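Local coordinates for ribonucleoside-diphosphate reductase (Pseudomonas aeruginosa, PDB 5IM3), which probably reduces ribonucleoside diphosphates to the deoxyribonucleotides needed for DNA synthesis, and binds the allosteric nucleotide dATP, at residues K887-V890 / T891-A895; W548-M551 / L552-L555. All coordinates share one frame; numbering follows the deposited sequence.

Contact 1 of 2, residues K887-V890 / T891-A895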
loop_
_atom_site.group_PDB
_atom_site.type_symbol
_atom_site.label_atom_id
_atom_site.label_comp_id
_atom_site.label_asym_id
_atom_site.label_seq_id
_atom_site.Cartn_x
_atom_site.Cartn_y
_atom_site.Cartn_z
ATOM N N LYS A 887 -20.018 -2.160 6.196
ATOM C CA LYS A 887 -21.273 -2.173 5.457
ATOM C C LYS A 887 -21.830 -3.587 5.325
ATOM O O LYS A 887 -23.050 -3.778 5.364
ATOM C CB LYS A 887 -21.077 -1.534 4.084
ATOM C CG LYS A 887 -22.378 -1.118 3.421
ATOM C CD LYS A 887 -22.150 -0.454 2.066
ATOM C CE LYS A 887 -21.950 1.045 2.185
ATOM N NZ LYS A 887 -22.183 1.715 0.874
ATOM N N LEU A 888 -20.962 -4.592 5.188
ATOM C CA LEU A 888 -21.437 -5.971 5.176
ATOM C C LEU A 888 -22.018 -6.360 6.527
ATOM O O LEU A 888 -23.009 -7.096 6.595
ATOM C CB LEU A 888 -20.303 -6.922 4.794
ATOM C CG LEU A 888 -19.798 -6.832 3.356
ATOM C CD1 LEU A 888 -18.682 -7.826 3.128
ATOM C CD2 LEU A 888 -20.926 -7.088 2.375
ATOM N N ASP A 889 -21.417 -5.873 7.612
ATOM C CA ASP A 889 -21.920 -6.192 8.943
ATOM C C ASP A 889 -23.349 -5.690 9.118
ATOM O O ASP A 889 -24.252 -6.463 9.456
ATOM C CB ASP A 889 -20.992 -5.593 10.000
ATOM C CG ASP A 889 -21.401 -5.956 11.412
ATOM O OD1 ASP A 889 -22.192 -6.902 11.585
ATOM O OD2 ASP A 889 -20.924 -5.296 12.354
ATOM N N VAL A 890 -23.573 -4.395 8.873
ATOM C CA VAL A 890 -24.904 -3.818 9.055
ATOM C C VAL A 890 -25.915 -4.481 8.132
ATOM O O VAL A 890 -27.083 -4.654 8.501
ATOM C CB VAL A 890 -24.858 -2.289 8.838
ATOM C CG1 VAL A 890 -24.350 -1.951 7.446
ATOM C CG2 VAL A 890 -26.230 -1.661 9.061
ATOM N N THR A 891 -25.494 -4.873 6.929
ATOM C CA THR A 891 -26.426 -5.478 5.982
ATOM C C THR A 891 -26.897 -6.844 6.464
ATOM O O THR A 891 -28.104 -7.102 6.546
ATOM C CB THR A 891 -25.773 -5.597 4.605
ATOM O OG1 THR A 891 -25.533 -4.288 4.075
ATOM C CG2 THR A 891 -26.667 -6.378 3.640
ATOM N N TYR A 892 -25.962 -7.744 6.773
ATOM C CA TYR A 892 -26.349 -9.107 7.117
ATOM C C TYR A 892 -26.825 -9.240 8.558
ATOM O O TYR A 892 -27.495 -10.226 8.883
ATOM C CB TYR A 892 -25.191 -10.058 6.819
ATOM C CG TYR A 892 -24.970 -10.203 5.330
ATOM C CD1 TYR A 892 -25.784 -11.033 4.568
ATOM C CD2 TYR A 892 -23.980 -9.480 4.678
ATOM C CE1 TYR A 892 -25.604 -11.157 3.203
ATOM C CE2 TYR A 892 -23.791 -9.595 3.311
ATOM C CZ TYR A 892 -24.605 -10.431 2.578
ATOM O OH TYR A 892 -24.420 -10.549 1.215
ATOM N N ARG A 893 -26.512 -8.272 9.421
ATOM C CA ARG A 893 -27.247 -8.150 10.676
ATOM C C ARG A 893 -28.707 -7.810 10.409
ATOM O O ARG A 893 -29.613 -8.395 11.016
ATOM C CB ARG A 893 -26.622 -7.073 11.565
ATOM C CG ARG A 893 -25.317 -7.462 12.235
ATOM C CD ARG A 893 -25.001 -6.517 13.385
ATOM N NE ARG A 893 -23.633 -6.675 13.872
ATOM C CZ ARG A 893 -23.234 -6.378 15.104
ATOM N NH1 ARG A 893 -24.100 -5.911 15.997
ATOM N NH2 ARG A 893 -21.967 -6.558 15.453
ATOM N N MET A 894 -28.952 -6.859 9.504
ATOM C CA MET A 894 -30.318 -6.465 9.177
ATOM C C MET A 894 -31.097 -7.628 8.577
ATOM O O MET A 894 -32.266 -7.841 8.916
ATOM C CB MET A 894 -30.294 -5.277 8.214
ATOM C CG MET A 894 -31.663 -4.815 7.732
ATOM S SD MET A 894 -31.550 -3.549 6.449
ATOM C CE MET A 894 -33.285 -3.216 6.161
ATOM N N ALA A 895 -30.467 -8.385 7.675
ATOM C CA ALA A 895 -31.136 -9.533 7.072
ATOM C C ALA A 895 -31.618 -10.510 8.137
ATOM O O ALA A 895 -32.749 -11.008 8.071
ATOM C CB ALA A 895 -30.194 -10.235 6.095
#
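Helix 885-897 is the connecting helix of a beta-alpha-beta unit between strands 878-881 and 906-909, and Asp889 and Arg893 form an i to i+4 salt bridge along it. Arg893 NE donates to Asp889 OD1 at 2.7 Å, with an N-H...O angle of 147°. The bond meets the oxygen on its syn side, somewhat out of the carboxylate plane. The two flat groups are turned 63° apart. The bond runs through NE, and Arg893 NH2 is 3.5 Å from Asp889 OD2. With chi1 at -176° the Asp889 carboxylate stands off the helix, its OD1 turned toward the C-terminal end. Arg893, extended from CG to NE, reaches back to it. Arg893 also makes a cation-pi contact with Phe496.

Two residues earlier along the helix, Thr891 doubles the bond to Lys887 O. Its N donates at 3.1 Å and its OG1 at 2.8 Å to that oxygen, from opposite faces of the carbonyl plane. Leu888 and Tyr892 point the same way, toward helix 544-558. Leu888 CD2 lies at the ring edge, in plane, 3.9 Å from Tyr892 CE2.

Asp889 OD1 also accepts a hydrogen bond from Trp548 NE1. Two N-H donors thus grip one oxygen, which should steady the carboxylate and probably favours its charged form.

Contact 2 of 2, residues W548-M551 / L552-L555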
loop_
_atom_site.group_PDB
_atom_site.type_symbol
_atom_site.label_atom_id
_atom_site.label_comp_id
_atom_site.label_asym_id
_atom_site.label_seq_id
_atom_site.Cartn_x
_atom_site.Cartn_y
_atom_site.Cartn_z
ATOM N N TRP A 548 -17.582 -14.016 12.892
ATOM C CA TRP A 548 -18.493 -13.277 12.026
ATOM C C TRP A 548 -17.721 -12.435 11.015
ATOM O O TRP A 548 -18.027 -12.446 9.816
ATOM C CB TRP A 548 -19.403 -12.408 12.896
ATOM C CG TRP A 548 -20.338 -11.491 12.167
ATOM C CD1 TRP A 548 -20.322 -10.125 12.186
ATOM C CD2 TRP A 548 -21.442 -11.867 11.337
ATOM N NE1 TRP A 548 -21.344 -9.629 11.414
ATOM C CE2 TRP A 548 -22.047 -10.677 10.881
ATOM C CE3 TRP A 548 -21.977 -13.093 10.930
ATOM C CZ2 TRP A 548 -23.157 -10.678 10.038
ATOM C CZ3 TRP A 548 -23.082 -13.088 10.091
ATOM C CH2 TRP A 548 -23.657 -11.890 9.656
ATOM N N ARG A 549 -16.695 -11.713 11.480
ATOM C CA ARG A 549 -15.876 -10.909 10.577
ATOM C C ARG A 549 -15.204 -11.777 9.520
ATOM O O ARG A 549 -15.140 -11.399 8.344
ATOM C CB ARG A 549 -14.829 -10.129 11.379
ATOM C CG ARG A 549 -13.813 -9.376 10.529
ATOM C CD ARG A 549 -12.815 -8.597 11.384
ATOM N NE ARG A 549 -13.422 -7.441 12.040
ATOM C CZ ARG A 549 -12.736 -6.469 12.639
ATOM N NH1 ARG A 549 -11.409 -6.505 12.669
ATOM N NH2 ARG A 549 -13.376 -5.453 13.208
ATOM N N LYS A 550 -14.689 -12.942 9.920
ATOM C CA LYS A 550 -14.075 -13.850 8.958
ATOM C C LYS A 550 -15.097 -14.336 7.938
ATOM O O LYS A 550 -14.792 -14.449 6.744
ATOM C CB LYS A 550 -13.441 -15.031 9.693
ATOM C CG LYS A 550 -12.719 -16.027 8.797
ATOM C CD LYS A 550 -11.479 -15.410 8.172
ATOM C CE LYS A 550 -10.647 -16.453 7.450
ATOM N NZ LYS A 550 -9.447 -15.855 6.804
ATOM N N MET A 551 -16.319 -14.625 8.390
ATOM C CA MET A 551 -17.362 -15.071 7.475
ATOM C C MET A 551 -17.676 -14.002 6.434
ATOM O O MET A 551 -17.834 -14.309 5.248
ATOM C CB MET A 551 -18.618 -15.446 8.265
ATOM C CG MET A 551 -18.425 -16.635 9.203
ATOM S SD MET A 551 -19.634 -16.711 10.541
ATOM C CE MET A 551 -21.159 -16.955 9.622
ATOM N N LEU A 552 -17.758 -12.736 6.854
ATOM C CA LEU A 552 -18.098 -11.679 5.905
ATOM C C LEU A 552 -16.935 -11.359 4.974
ATOM O O LEU A 552 -17.159 -11.036 3.802
ATOM C CB LEU A 552 -18.550 -10.423 6.649
ATOM C CG LEU A 552 -19.781 -10.602 7.542
ATOM C CD1 LEU A 552 -20.147 -9.278 8.201
ATOM C CD2 LEU A 552 -20.970 -11.166 6.763
ATOM N N SER A 553 -15.698 -11.458 5.458
ATOM C CA SER A 553 -14.556 -11.174 4.597
ATOM C C SER A 553 -14.393 -12.246 3.526
ATOM O O SER A 553 -14.010 -11.940 2.391
ATOM C CB SER A 553 -13.280 -11.043 5.432
ATOM O OG SER A 553 -12.934 -12.274 6.031
ATOM N N MET A 554 -14.681 -13.510 3.862
ATOM C CA MET A 554 -14.636 -14.566 2.853
ATOM C C MET A 554 -15.771 -14.414 1.849
ATOM O O MET A 554 -15.570 -14.599 0.643
ATOM C CB MET A 554 -14.696 -15.942 3.517
ATOM C CG MET A 554 -13.422 -16.350 4.243
ATOM S SD MET A 554 -11.985 -16.437 3.157
ATOM C CE MET A 554 -11.221 -14.839 3.479
ATOM N N LEU A 555 -16.975 -14.090 2.325
ATOM C CA LEU A 555 -18.071 -13.802 1.408
ATOM C C LEU A 555 -17.702 -12.663 0.462
ATOM O O LEU A 555 -18.033 -12.702 -0.729
ATOM C CB LEU A 555 -19.337 -13.465 2.201
ATOM C CG LEU A 555 -20.602 -13.137 1.399
ATOM C CD1 LEU A 555 -21.076 -14.347 0.610
ATOM C CD2 LEU A 555 -21.706 -12.642 2.320
#
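A chi1 of 175° at Trp548 swings the indole away from its own amide nitrogen, and a chi1 of -60° at Leu552 turns CG away from the carbonyl carbon. Together these torsions bring the leucine methyls over one face of the indole, an i to i+4 packing on helix 544-558 of the barrel domain. CD1 sits toward the rim of the ring system, 3.4 Å from Trp548 NE1. CD2 makes a CH-pi contact with the six-membered ring, 4.1 Å from its centroid and 17° off the normal. The indole N-H is used by Asp889 of helix 885-897. Phe491, Met492 and Val495 of helix 489-496 also pack against Trp548.

Lys550 and Met554 meet on another side of the helix. The lysine chain bends at chi2, and its NZ comes 3.9 Å from Met554 CE. That ammonium is paired with Glu466 in a salt bridge, so the methionine methyl lies beside a charge already engaged.

The carbonyl of Lys550 has two donors. Met554 N supplies the regular helix bond at 3.0 Å. Ser553 OG adds a second, 2.9 Å from Lys550 O, reaching it from the same face of the carbonyl plane.

In the fold
From the N terminus, contact 2 comes first, on helix 544-558, which leads into strand 562-565. Contact 1 follows more than 300 residues later, on helix 885-897. Each lies within a single helix and closes no long loop. They stand in series and neither nest nor cross. Their centres are 11 Å apart, and the two helices touch directly. Tyr892 OH packs 3.6 Å from Leu555 CD2, and Leu888 CD1 lies at the same distance from Leu552 O. The pairing thus ties a late beta-alpha-beta unit to the helix ahead of strand 562-565, which pairs with strand 482-487 in the mixed sheet.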